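Local structure of protein DJ-1 homolog D (4OGG) at residues F200-Y205 / Y209-P214; A70-V75 / A98-L103; D159-D164 / I168-Y173; R3-L8 / K185-K190. The protein belongs to the DJ-1/PfpI family of the glutaminase I clan and carries two related alpha/beta modules of that family in a single chain. All blocks are in the same frame, centred on the assembly; numbering follows the deposited sequence.

Contact 1 of 4, residues F200-Y205 / Y209-P214; sequences FLCGDY and YEVKVP
In the first beta-alpha unit of the second DJ-1/PfpI module, Phe200 and Cys202, where strand 197-201 runs out into a loop, meet Val211 and Pro214 of helix 208-221. The contact is buried and made by van der Waals packing, with no hydrogen bond between the two segments. The far end of the Phe200 ring does most of the touching. Its CZ lies 3.8 Å from Pro214 CB, which sits at the ring edge and in its plane, the two side chains crossing at about a right angle. The same CZ is 3.7 Å from Pro214 C, and CE2 comes within 3.8 Å of Val211 O, both approached obliquely. Pro214 has no N-H to give, and the helix kinks there. Two residues on, Cys202 SG rests 4.1 Å from Val211 CG2. With chi1 at 55°, Val211 holds CG1 between its backbone N and carbonyl carbon and sends CG2 out to the sulfur. Phe215, next on the helix, meets the Phe200 ring edge-to-face. The backbone around Phe200 and Cys202 pairs with strand 224-228, that of Leu201 with Val277 in strand 275-278, and His369 of helix 369-380 packs on Pro214.

Contact 2 of 4, residues A70-V75 / A98-L103; sequences ATFDEV and ASVVEL
Two overlapping 3-10 turns at Phe72 and Asp73, bonded from Glu74 N to Thr71 O (2.9 Å) and from Val75 N to Phe72 O (3.1 Å), face the first turns of a regular helix in which Leu103 N reaches back to Ser99 O. One ring makes all the close contacts. Phe72 holds CG anti to its backbone N (chi1 -173°), which throws the phenyl group outward until its far end lies against Ser99, Val100 and Leu103. The outer ring carbons share these neighbours. Ser99 OG is 3.5 Å from CE1 and also borders CZ, Val100 CG2 sits by CZ (4.0 Å) and CE2, and Leu103 CD1 is nearest CE2, at 3.9 Å. All three of these partners approach obliquely, while Ser99 C lies at the ring edge, in its plane. The Val100 side chain crosses the ring at about a right angle, and that of Leu103 is more slanted. This is how the alpha/beta fold of the first DJ-1/PfpI module ties a connecting loop to one of the helices that cover its sheet: 70-75 belongs to the link from strand 66-67 to strand 82-85, and helix 98-110 begins with 98-103. Ser99 CB already borders the ring, and chi1 of 58° sets OG beside CE1 as well. Val35 of strand 30-35 also packs on Phe72 and Val75, and Pro37 meets both Phe72 and Val100. Next to Phe72, the Thr71 hydroxyl is hydrogen-bonded to Ala41 N.

Contact 3 of 4, residues D159-D164 / I168-Y173; sequences DVCVVD and ITAATY
The flat groups that meet between 159-164 and 168-173 are peptides, and Val162 and Thr169 join theirs edge to edge. Val162 N donates to Thr169 O over 2.8 Å and Thr169 N to Val162 O over 2.9 Å, the second almost straight at 176°; both donors lie in the carbonyl plane. Thr169 O also takes a CA-H contact from Cys161 CA at 3.2 Å. On one face of the strand pair stand Cys161, Val163, Ile168 and Ala170, with Cys161 SG 4.0 Å from Ala170 CB; helix 176-186 covers this face through Glu178, Phe179 and Leu182. Val162 and Thr169 occupy the opposite face, where Val162 CB lies 3.7 Å from Thr169 OG1, a hydroxyl hydrogen-bonded to Thr136 N. Beyond Ala170 the strands part. The direct bond from Ala171 N to Val160 O is weak at 3.5 Å, and a water lies 2.8 Å from Val160 O, to which it can donate, and accepts from Ala171 N (2.9 Å). The two strands follow each other through a short turn, so their antiparallel pairing makes a beta hairpin. It adds strand 161-164 as one edge of a six-stranded sheet whose other five strands run parallel to one another.

Contact 4 of 4, residues R3-L8 / K185-K190; sequences RTVLIL and KALGGK
Arg3 and Val5 lie on an extended strand that passes the turn at Leu187, the CA atoms of Arg3 and Leu187 being 7.7 Å apart. At that turn helix 176-186 ends in a Schellman motif. Gly188 takes a positive phi, readily adopted by glycine, and its N bonds back to Lys185 O over 2.9 Å before the chain enters strand 189-192. In the alpha/beta fold of the first module, the contact thus joins an inner strand of the sheet to the C-terminal end of a helix packed on it. Arg3 and Val5, two residues apart on the strand, both direct their side chains to this helix end. Arg3 bends at chi2 (-68°), which curls the chain over and brings NE to the helix terminus. NE donates to Leu187 O over 2.8 Å with an N-H...O angle of 146°. The nitrogen lies in the carbonyl plane, whereas the oxygen is at the guanidinium edge, 22° out of the plane of that group. A positive charge beside the carbonyl end of a helix probably gains from the helix dipole as well. Phe386 of strand 383-386 touches both Arg3 and Leu187, and Ile30 of strand 30-35 touches both Val5 and Leu187, so both strands contribute to the packing. Val5 also bonds through its backbone to Thr31 and His33. Two residues along the strand from Arg3, Val5 meets Leu187 at a slant, Val5 CG2 resting 3.8 Å from Leu187 CD1.

How the contacts relate
Strands 3-8 and 197-201 hold the same place in the two six-stranded sheets, so contacts 4 and 1 sample corresponding inner strands of the two modules, each buried. Contact 1 has no hydrogen bond across it, while contact 4 adds one from an arginine to a carbonyl at a helix end. Contacts 2 and 4 work on opposite faces of strand 3-8: Leu6 and Leu8 pack against 70-75 and 98-103, whereas Val5 turns to Leu187. The centre of contact 2 lies farthest out, about 24 Å from the centre of the chain; like contact 3 it is only partly buried. Contact 3, at a sheet edge, relies on backbone bonds and a water, and touches contact 4 through Ile168 and Ala186.

Contact 1 of 4, residues F200-Y205 / Y209-P214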
loop_
_atom_site.group_PDB
_atom_site.type_symbol
_atom_site.label_atom_id
_atom_site.label_comp_id
_atom_site.label_asym_id
_atom_site.label_seq_id
_atom_site.Cartn_x
_atom_site.Cartn_y
_atom_site.Cartn_z
ATOM N N PHE C 200 28.616 9.034 -5.165
ATOM C CA PHE C 200 27.415 8.359 -5.650
ATOM C C PHE C 200 26.434 9.375 -6.212
ATOM O O PHE C 200 26.065 10.324 -5.524
ATOM C CB PHE C 200 26.723 7.606 -4.509
ATOM C CG PHE C 200 27.174 6.187 -4.348
ATOM C CD1 PHE C 200 28.504 5.888 -4.072
ATOM C CD2 PHE C 200 26.259 5.144 -4.457
ATOM C CE1 PHE C 200 28.917 4.566 -3.904
ATOM C CE2 PHE C 200 26.659 3.822 -4.291
ATOM C CZ PHE C 200 27.991 3.532 -4.014
ATOM N N LEU C 201 26.019 9.182 -7.461
ATOM C CA LEU C 201 25.051 10.077 -8.086
ATOM C C LEU C 201 23.668 9.514 -7.781
ATOM O O LEU C 201 23.237 8.536 -8.394
ATOM C CB LEU C 201 25.278 10.138 -9.596
ATOM C CG LEU C 201 26.582 10.815 -10.024
ATOM C CD1 LEU C 201 26.804 10.634 -11.515
ATOM C CD2 LEU C 201 26.513 12.294 -9.660
ATOM N N CYS C 202 22.984 10.134 -6.826
ATOM C CA CYS C 202 21.666 9.687 -6.400
ATOM C C CYS C 202 20.524 10.559 -6.902
ATOM O O CYS C 202 20.741 11.625 -7.482
ATOM C CB CYS C 202 21.615 9.626 -4.871
ATOM S SG CYS C 202 22.894 8.580 -4.125
ATOM N N GLY C 203 19.303 10.088 -6.662
ATOM C CA GLY C 203 18.119 10.817 -7.073
ATOM C C GLY C 203 16.870 10.129 -6.560
ATOM O O GLY C 203 16.934 8.994 -6.087
ATOM N N ASP C 204 15.730 10.802 -6.651
ATOM C CA ASP C 204 14.491 10.207 -6.180
ATOM C C ASP C 204 14.149 8.929 -6.928
ATOM O O ASP C 204 14.263 8.850 -8.154
ATOM C CB ASP C 204 13.327 11.193 -6.307
ATOM C CG ASP C 204 13.449 12.366 -5.357
ATOM O OD1 ASP C 204 14.305 12.311 -4.450
ATOM O OD2 ASP C 204 12.679 13.339 -5.514
ATOM N N TYR C 205 13.738 7.928 -6.160
ATOM C CA TYR C 205 13.333 6.636 -6.679
ATOM C C TYR C 205 14.417 5.774 -7.305
ATOM O O TYR C 205 14.148 4.974 -8.197
ATOM C CB TYR C 205 12.153 6.820 -7.635
ATOM C CG TYR C 205 11.002 7.520 -6.951
ATOM C CD1 TYR C 205 10.309 6.908 -5.905
ATOM C CD2 TYR C 205 10.648 8.819 -7.302
ATOM C CE1 TYR C 205 9.296 7.575 -5.225
ATOM C CE2 TYR C 205 9.638 9.493 -6.631
ATOM C CZ TYR C 205 8.967 8.868 -5.595
ATOM O OH TYR C 205 7.968 9.540 -4.932
ATOM N N TYR C 209 18.041 -1.397 -3.203
ATOM C CA TYR C 209 19.268 -2.169 -3.003
ATOM C C TYR C 209 20.468 -1.539 -3.700
ATOM O O TYR C 209 21.569 -1.500 -3.156
ATOM C CB TYR C 209 19.152 -3.575 -3.591
ATOM C CG TYR C 209 18.337 -4.603 -2.853
ATOM C CD1 TYR C 209 18.160 -4.557 -1.469
ATOM C CD2 TYR C 209 17.838 -5.704 -3.544
ATOM C CE1 TYR C 209 17.504 -5.601 -0.799
ATOM C CE2 TYR C 209 17.199 -6.734 -2.894
ATOM C CZ TYR C 209 17.033 -6.687 -1.527
ATOM O OH TYR C 209 16.404 -7.743 -0.916
ATOM N N GLU C 210 20.244 -1.072 -4.923
ATOM C CA GLU C 210 21.312 -0.522 -5.747
ATOM C C GLU C 210 22.042 0.692 -5.214
ATOM O O GLU C 210 23.159 0.982 -5.646
ATOM C CB GLU C 210 20.774 -0.292 -7.155
ATOM C CG GLU C 210 20.230 -1.598 -7.711
ATOM C CD GLU C 210 19.536 -1.457 -9.039
ATOM O OE1 GLU C 210 18.860 -2.428 -9.439
ATOM O OE2 GLU C 210 19.666 -0.393 -9.678
ATOM N N VAL C 211 21.428 1.407 -4.281
ATOM C CA VAL C 211 22.122 2.534 -3.683
ATOM C C VAL C 211 22.749 2.062 -2.368
ATOM O O VAL C 211 23.944 2.237 -2.144
ATOM C CB VAL C 211 21.179 3.738 -3.395
ATOM C CG1 VAL C 211 20.000 3.307 -2.535
ATOM C CG2 VAL C 211 21.966 4.853 -2.697
ATOM N N LYS C 212 21.950 1.416 -1.524
ATOM C CA LYS C 212 22.424 0.980 -0.216
ATOM C C LYS C 212 23.521 -0.075 -0.204
ATOM O O LYS C 212 24.496 0.058 0.535
ATOM C CB LYS C 212 21.253 0.477 0.634
ATOM C CG LYS C 212 21.517 0.547 2.142
ATOM C CD LYS C 212 21.453 1.992 2.644
ATOM C CE LYS C 212 21.468 2.065 4.167
ATOM N NZ LYS C 212 21.311 3.464 4.673
ATOM N N VAL C 213 23.369 -1.123 -1.003
ATOM C CA VAL C 213 24.368 -2.184 -1.004
ATOM C C VAL C 213 25.760 -1.727 -1.434
ATOM O O VAL C 213 26.729 -1.919 -0.697
ATOM C CB VAL C 213 23.910 -3.387 -1.860
ATOM C CG1 VAL C 213 24.982 -4.472 -1.857
ATOM C CG2 VAL C 213 22.611 -3.952 -1.288
ATOM N N PRO C 214 25.889 -1.116 -2.624
ATOM C CA PRO C 214 27.237 -0.682 -3.012
ATOM C C PRO C 214 27.771 0.388 -2.059
ATOM O O PRO C 214 28.950 0.384 -1.696
ATOM C CB PRO C 214 27.036 -0.140 -4.429
ATOM C CG PRO C 214 25.852 -0.938 -4.935
ATOM C CD PRO C 214 24.937 -0.927 -3.734
#

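Contact 2 of 4, residues A70-V75 / A98-L103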
loop_
_atom_site.group_PDB
_atom_site.type_symbol
_atom_site.label_atom_id
_atom_site.label_comp_id
_atom_site.label_asym_id
_atom_site.label_seq_id
_atom_site.Cartn_x
_atom_site.Cartn_y
_atom_site.Cartn_z
ATOM N N ALA C 70 20.282 -22.060 0.258
ATOM C CA ALA C 70 20.662 -23.245 1.021
ATOM C C ALA C 70 19.482 -23.810 1.807
ATOM O O ALA C 70 18.479 -23.125 2.032
ATOM C CB ALA C 70 21.810 -22.919 1.958
ATOM N N THR C 71 19.616 -25.061 2.233
ATOM C CA THR C 71 18.563 -25.744 2.972
ATOM C C THR C 71 18.919 -25.917 4.447
ATOM O O THR C 71 19.843 -26.651 4.798
ATOM C CB THR C 71 18.281 -27.127 2.340
ATOM O OG1 THR C 71 18.008 -26.958 0.940
ATOM C CG2 THR C 71 17.086 -27.797 3.014
ATOM N N PHE C 72 18.160 -25.239 5.304
ATOM C CA PHE C 72 18.362 -25.267 6.749
ATOM C C PHE C 72 18.575 -26.668 7.327
ATOM O O PHE C 72 19.531 -26.905 8.067
ATOM C CB PHE C 72 17.161 -24.606 7.440
ATOM C CG PHE C 72 17.333 -24.431 8.919
ATOM C CD1 PHE C 72 17.134 -25.497 9.793
ATOM C CD2 PHE C 72 17.727 -23.204 9.441
ATOM C CE1 PHE C 72 17.328 -25.342 11.165
ATOM C CE2 PHE C 72 17.924 -23.038 10.810
ATOM C CZ PHE C 72 17.724 -24.109 11.674
ATOM N N ASP C 73 17.676 -27.582 6.982
ATOM C CA ASP C 73 17.716 -28.958 7.467
ATOM C C ASP C 73 18.961 -29.739 7.038
ATOM O O ASP C 73 19.273 -30.786 7.611
ATOM C CB ASP C 73 16.448 -29.684 6.998
ATOM C CG ASP C 73 16.345 -31.103 7.527
ATOM O OD1 ASP C 73 17.170 -31.952 7.133
ATOM O OD2 ASP C 73 15.431 -31.370 8.337
ATOM N N GLU C 74 19.678 -29.223 6.046
ATOM C CA GLU C 74 20.874 -29.887 5.537
ATOM C C GLU C 74 22.172 -29.165 5.889
ATOM O O GLU C 74 23.232 -29.484 5.350
ATOM C CB GLU C 74 20.766 -30.034 4.019
ATOM C CG GLU C 74 19.724 -31.044 3.573
ATOM C CD GLU C 74 19.373 -30.910 2.104
ATOM O OE1 GLU C 74 20.283 -30.646 1.291
ATOM O OE2 GLU C 74 18.185 -31.079 1.761
ATOM N N VAL C 75 22.085 -28.205 6.803
ATOM C CA VAL C 75 23.247 -27.427 7.221
ATOM C C VAL C 75 24.290 -28.213 8.013
ATOM O O VAL C 75 23.963 -28.935 8.953
ATOM C CB VAL C 75 22.817 -26.210 8.081
ATOM C CG1 VAL C 75 24.040 -25.534 8.685
ATOM C CG2 VAL C 75 22.039 -25.224 7.228
ATOM N N ALA C 98 13.186 -24.276 18.126
ATOM C CA ALA C 98 14.185 -25.163 18.720
ATOM C C ALA C 98 15.451 -25.370 17.892
ATOM O O ALA C 98 16.565 -25.205 18.394
ATOM C CB ALA C 98 13.550 -26.518 19.032
ATOM N N SER C 99 15.280 -25.743 16.630
ATOM C CA SER C 99 16.411 -25.993 15.741
ATOM C C SER C 99 17.296 -24.766 15.547
ATOM O O SER C 99 18.502 -24.891 15.322
ATOM C CB SER C 99 15.906 -26.478 14.383
ATOM O OG SER C 99 15.034 -25.526 13.795
ATOM N N VAL C 100 16.696 -23.581 15.633
ATOM C CA VAL C 100 17.451 -22.344 15.470
ATOM C C VAL C 100 18.315 -22.056 16.696
ATOM O O VAL C 100 19.504 -21.763 16.565
ATOM C CB VAL C 100 16.509 -21.148 15.207
ATOM C CG1 VAL C 100 17.296 -19.837 15.249
ATOM C CG2 VAL C 100 15.842 -21.308 13.848
ATOM N N VAL C 101 17.728 -22.134 17.888
ATOM C CA VAL C 101 18.497 -21.885 19.102
ATOM C C VAL C 101 19.632 -22.903 19.182
ATOM O O VAL C 101 20.738 -22.583 19.614
ATOM C CB VAL C 101 17.620 -21.989 20.376
ATOM C CG1 VAL C 101 16.517 -20.942 20.333
ATOM C CG2 VAL C 101 17.024 -23.370 20.490
ATOM N N GLU C 102 19.349 -24.130 18.755
ATOM C CA GLU C 102 20.344 -25.197 18.762
ATOM C C GLU C 102 21.517 -24.816 17.871
ATOM O O GLU C 102 22.677 -24.951 18.259
ATOM C CB GLU C 102 19.733 -26.496 18.243
ATOM C CG GLU C 102 20.733 -27.626 18.105
ATOM C CD GLU C 102 20.365 -28.588 16.995
ATOM O OE1 GLU C 102 19.205 -29.048 16.966
ATOM O OE2 GLU C 102 21.235 -28.886 16.152
ATOM N N LEU C 103 21.202 -24.344 16.669
ATOM C CA LEU C 103 22.219 -23.949 15.706
ATOM C C LEU C 103 23.107 -22.836 16.248
ATOM O O LEU C 103 24.336 -22.910 16.158
ATOM C CB LEU C 103 21.553 -23.506 14.396
ATOM C CG LEU C 103 22.466 -23.083 13.237
ATOM C CD1 LEU C 103 21.705 -23.187 11.925
ATOM C CD2 LEU C 103 22.968 -21.663 13.455
#

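Contact 3 of 4, residues D159-D164 / I168-Y173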
loop_
_atom_site.group_PDB
_atom_site.type_symbol
_atom_site.label_atom_id
_atom_site.label_comp_id
_atom_site.label_asym_id
_atom_site.label_seq_id
_atom_site.Cartn_x
_atom_site.Cartn_y
_atom_site.Cartn_z
ATOM N N ASP C 159 24.521 3.981 14.590
ATOM C CA ASP C 159 25.633 3.260 13.981
ATOM C C ASP C 159 26.558 2.537 14.960
ATOM O O ASP C 159 27.575 1.974 14.555
ATOM C CB ASP C 159 26.458 4.218 13.112
ATOM C CG ASP C 159 27.212 5.251 13.927
ATOM O OD1 ASP C 159 27.072 5.266 15.169
ATOM O OD2 ASP C 159 27.950 6.053 13.316
ATOM N N VAL C 160 26.202 2.527 16.238
ATOM C CA VAL C 160 27.037 1.876 17.245
ATOM C C VAL C 160 27.229 0.373 17.042
ATOM O O VAL C 160 26.280 -0.359 16.754
ATOM C CB VAL C 160 26.477 2.103 18.676
ATOM C CG1 VAL C 160 27.264 1.273 19.682
ATOM C CG2 VAL C 160 26.571 3.576 19.048
ATOM N N CYS C 161 28.476 -0.068 17.183
ATOM C CA CYS C 161 28.841 -1.481 17.079
ATOM C C CYS C 161 29.646 -1.834 18.324
ATOM O O CYS C 161 30.405 -1.010 18.835
ATOM C CB CYS C 161 29.701 -1.750 15.842
ATOM S SG CYS C 161 28.829 -1.632 14.276
ATOM N N VAL C 162 29.482 -3.058 18.809
ATOM C CA VAL C 162 30.199 -3.511 19.993
ATOM C C VAL C 162 30.815 -4.870 19.702
ATOM O O VAL C 162 30.294 -5.633 18.888
ATOM C CB VAL C 162 29.253 -3.632 21.211
ATOM C CG1 VAL C 162 29.965 -4.305 22.369
ATOM C CG2 VAL C 162 28.769 -2.251 21.626
ATOM N N VAL C 163 31.932 -5.163 20.356
ATOM C CA VAL C 163 32.600 -6.438 20.158
ATOM C C VAL C 163 32.983 -7.075 21.489
ATOM O O VAL C 163 33.384 -6.393 22.431
ATOM C CB VAL C 163 33.882 -6.279 19.310
ATOM C CG1 VAL C 163 34.495 -7.644 19.031
ATOM C CG2 VAL C 163 33.564 -5.566 18.009
ATOM N N ASP C 164 32.832 -8.390 21.561
ATOM C CA ASP C 164 33.197 -9.149 22.748
ATOM C C ASP C 164 33.746 -10.443 22.182
ATOM O O ASP C 164 32.985 -11.310 21.751
ATOM C CB ASP C 164 31.978 -9.428 23.630
ATOM C CG ASP C 164 32.356 -10.088 24.951
ATOM O OD1 ASP C 164 32.899 -11.212 24.923
ATOM O OD2 ASP C 164 32.120 -9.480 26.015
ATOM N N ILE C 168 30.160 -9.981 17.455
ATOM C CA ILE C 168 30.025 -8.623 16.939
ATOM C C ILE C 168 28.550 -8.232 16.880
ATOM O O ILE C 168 27.743 -8.931 16.270
ATOM C CB ILE C 168 30.637 -8.541 15.527
ATOM C CG1 ILE C 168 32.095 -9.011 15.584
ATOM C CG2 ILE C 168 30.539 -7.119 14.981
ATOM C CD1 ILE C 168 32.726 -9.252 14.229
ATOM N N THR C 169 28.195 -7.116 17.512
ATOM C CA THR C 169 26.802 -6.681 17.509
ATOM C C THR C 169 26.609 -5.237 17.063
ATOM O O THR C 169 27.461 -4.383 17.303
ATOM C CB THR C 169 26.169 -6.850 18.902
ATOM O OG1 THR C 169 26.989 -6.207 19.887
ATOM C CG2 THR C 169 26.033 -8.334 19.244
ATOM N N ALA C 170 25.481 -4.981 16.401
ATOM C CA ALA C 170 25.139 -3.646 15.925
ATOM C C ALA C 170 23.682 -3.358 16.279
ATOM O O ALA C 170 22.913 -4.276 16.571
ATOM C CB ALA C 170 25.357 -3.544 14.419
ATOM N N ALA C 171 23.308 -2.083 16.247
ATOM C CA ALA C 171 21.955 -1.669 16.609
ATOM C C ALA C 171 20.979 -1.521 15.441
ATOM O O ALA C 171 19.800 -1.855 15.576
ATOM C CB ALA C 171 22.021 -0.365 17.385
ATOM N N THR C 172 21.463 -1.010 14.311
ATOM C CA THR C 172 20.625 -0.802 13.126
ATOM C C THR C 172 21.465 -0.942 11.862
ATOM O O THR C 172 22.692 -1.023 11.935
ATOM C CB THR C 172 20.014 0.619 13.097
ATOM O OG1 THR C 172 21.050 1.576 12.829
ATOM C CG2 THR C 172 19.360 0.958 14.430
ATOM N N TYR C 173 20.808 -0.953 10.701
ATOM C CA TYR C 173 21.537 -1.073 9.448
ATOM C C TYR C 173 22.468 0.111 9.197
ATOM O O TYR C 173 23.310 0.067 8.304
ATOM C CB TYR C 173 20.578 -1.284 8.265
ATOM C CG TYR C 173 19.400 -0.337 8.167
ATOM C CD1 TYR C 173 19.580 1.021 7.893
ATOM C CD2 TYR C 173 18.097 -0.812 8.316
ATOM C CE1 TYR C 173 18.482 1.882 7.766
ATOM C CE2 TYR C 173 16.996 0.037 8.192
ATOM C CZ TYR C 173 17.193 1.378 7.920
ATOM O OH TYR C 173 16.101 2.215 7.815
HETATM O O HOH W 1 24.499 0.012 14.668
#

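Contact 4 of 4, residues R3-L8 / K185-K190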
loop_
_atom_site.group_PDB
_atom_site.type_symbol
_atom_site.label_atom_id
_atom_site.label_comp_id
_atom_site.label_asym_id
_atom_site.label_seq_id
_atom_site.Cartn_x
_atom_site.Cartn_y
_atom_site.Cartn_z
ATOM N N ARG C 3 36.670 -18.647 2.623
ATOM C CA ARG C 3 35.804 -18.497 3.791
ATOM C C ARG C 3 34.350 -18.738 3.395
ATOM O O ARG C 3 33.942 -18.431 2.276
ATOM C CB ARG C 3 35.943 -17.094 4.395
ATOM C CG ARG C 3 37.289 -16.815 5.071
ATOM C CD ARG C 3 37.473 -17.658 6.334
ATOM N NE ARG C 3 38.737 -17.376 7.016
ATOM C CZ ARG C 3 39.928 -17.811 6.611
ATOM N NH1 ARG C 3 40.034 -18.559 5.518
ATOM N NH2 ARG C 3 41.016 -17.493 7.300
ATOM N N THR C 4 33.577 -19.300 4.317
ATOM C CA THR C 4 32.169 -19.574 4.066
ATOM C C THR C 4 31.350 -19.117 5.267
ATOM O O THR C 4 31.616 -19.515 6.400
ATOM C CB THR C 4 31.941 -21.074 3.810
ATOM O OG1 THR C 4 32.769 -21.493 2.719
ATOM C CG2 THR C 4 30.488 -21.346 3.453
ATOM N N VAL C 5 30.353 -18.278 5.008
ATOM C CA VAL C 5 29.504 -17.738 6.060
ATOM C C VAL C 5 28.046 -18.150 5.883
ATOM O O VAL C 5 27.561 -18.288 4.759
ATOM C CB VAL C 5 29.592 -16.194 6.076
ATOM C CG1 VAL C 5 28.521 -15.604 6.980
ATOM C CG2 VAL C 5 30.977 -15.764 6.543
ATOM N N LEU C 6 27.357 -18.341 7.002
ATOM C CA LEU C 6 25.951 -18.718 6.987
ATOM C C LEU C 6 25.115 -17.544 7.502
ATOM O O LEU C 6 25.482 -16.905 8.487
ATOM C CB LEU C 6 25.724 -19.933 7.891
ATOM C CG LEU C 6 24.304 -20.498 7.963
ATOM C CD1 LEU C 6 23.924 -21.077 6.604
ATOM C CD2 LEU C 6 24.229 -21.576 9.039
ATOM N N ILE C 7 24.012 -17.247 6.822
ATOM C CA ILE C 7 23.126 -16.172 7.260
ATOM C C ILE C 7 21.816 -16.819 7.700
ATOM O O ILE C 7 21.188 -17.569 6.944
ATOM C CB ILE C 7 22.842 -15.142 6.133
ATOM C CG1 ILE C 7 24.144 -14.446 5.716
ATOM C CG2 ILE C 7 21.838 -14.096 6.626
ATOM C CD1 ILE C 7 23.955 -13.344 4.671
ATOM N N LEU C 8 21.428 -16.543 8.940
ATOM C CA LEU C 8 20.203 -17.086 9.520
ATOM C C LEU C 8 19.026 -16.193 9.140
ATOM O O LEU C 8 18.802 -15.147 9.752
ATOM C CB LEU C 8 20.352 -17.163 11.039
ATOM C CG LEU C 8 19.153 -17.611 11.875
ATOM C CD1 LEU C 8 18.671 -18.980 11.417
ATOM C CD2 LEU C 8 19.561 -17.649 13.338
ATOM N N LYS C 185 37.195 -8.845 9.627
ATOM C CA LYS C 185 38.432 -8.927 10.398
ATOM C C LYS C 185 38.409 -10.148 11.307
ATOM O O LYS C 185 39.423 -10.825 11.485
ATOM C CB LYS C 185 38.620 -7.655 11.227
ATOM C CG LYS C 185 38.993 -6.445 10.389
ATOM C CD LYS C 185 39.158 -5.209 11.244
ATOM C CE LYS C 185 39.583 -4.019 10.407
ATOM N NZ LYS C 185 39.689 -2.781 11.233
ATOM N N ALA C 186 37.239 -10.428 11.873
ATOM C CA ALA C 186 37.064 -11.571 12.758
ATOM C C ALA C 186 37.318 -12.866 11.993
ATOM O O ALA C 186 37.799 -13.846 12.563
ATOM C CB ALA C 186 35.657 -11.569 13.332
ATOM N N LEU C 187 36.997 -12.860 10.704
ATOM C CA LEU C 187 37.193 -14.029 9.851
ATOM C C LEU C 187 38.642 -14.148 9.387
ATOM O O LEU C 187 38.980 -15.039 8.604
ATOM C CB LEU C 187 36.270 -13.952 8.632
ATOM C CG LEU C 187 34.769 -14.056 8.919
ATOM C CD1 LEU C 187 33.983 -13.717 7.665
ATOM C CD2 LEU C 187 34.439 -15.464 9.395
ATOM N N GLY C 188 39.490 -13.244 9.869
ATOM C CA GLY C 188 40.895 -13.269 9.495
ATOM C C GLY C 188 41.208 -12.423 8.276
ATOM O O GLY C 188 42.286 -12.529 7.692
ATOM N N GLY C 189 40.265 -11.570 7.893
ATOM C CA GLY C 189 40.466 -10.729 6.731
ATOM C C GLY C 189 41.276 -9.465 6.964
ATOM O O GLY C 189 41.149 -8.799 7.992
ATOM N N LYS C 190 42.124 -9.149 5.994
ATOM C CA LYS C 190 42.955 -7.956 6.039
ATOM C C LYS C 190 42.568 -7.124 4.821
ATOM O O LYS C 190 42.580 -7.625 3.696
ATOM C CB LYS C 190 44.436 -8.334 5.964
ATOM C CG LYS C 190 45.379 -7.143 5.883
ATOM C CD LYS C 190 45.320 -6.302 7.150
ATOM C CE LYS C 190 46.229 -5.086 7.053
ATOM N NZ LYS C 190 45.794 -4.152 5.976
#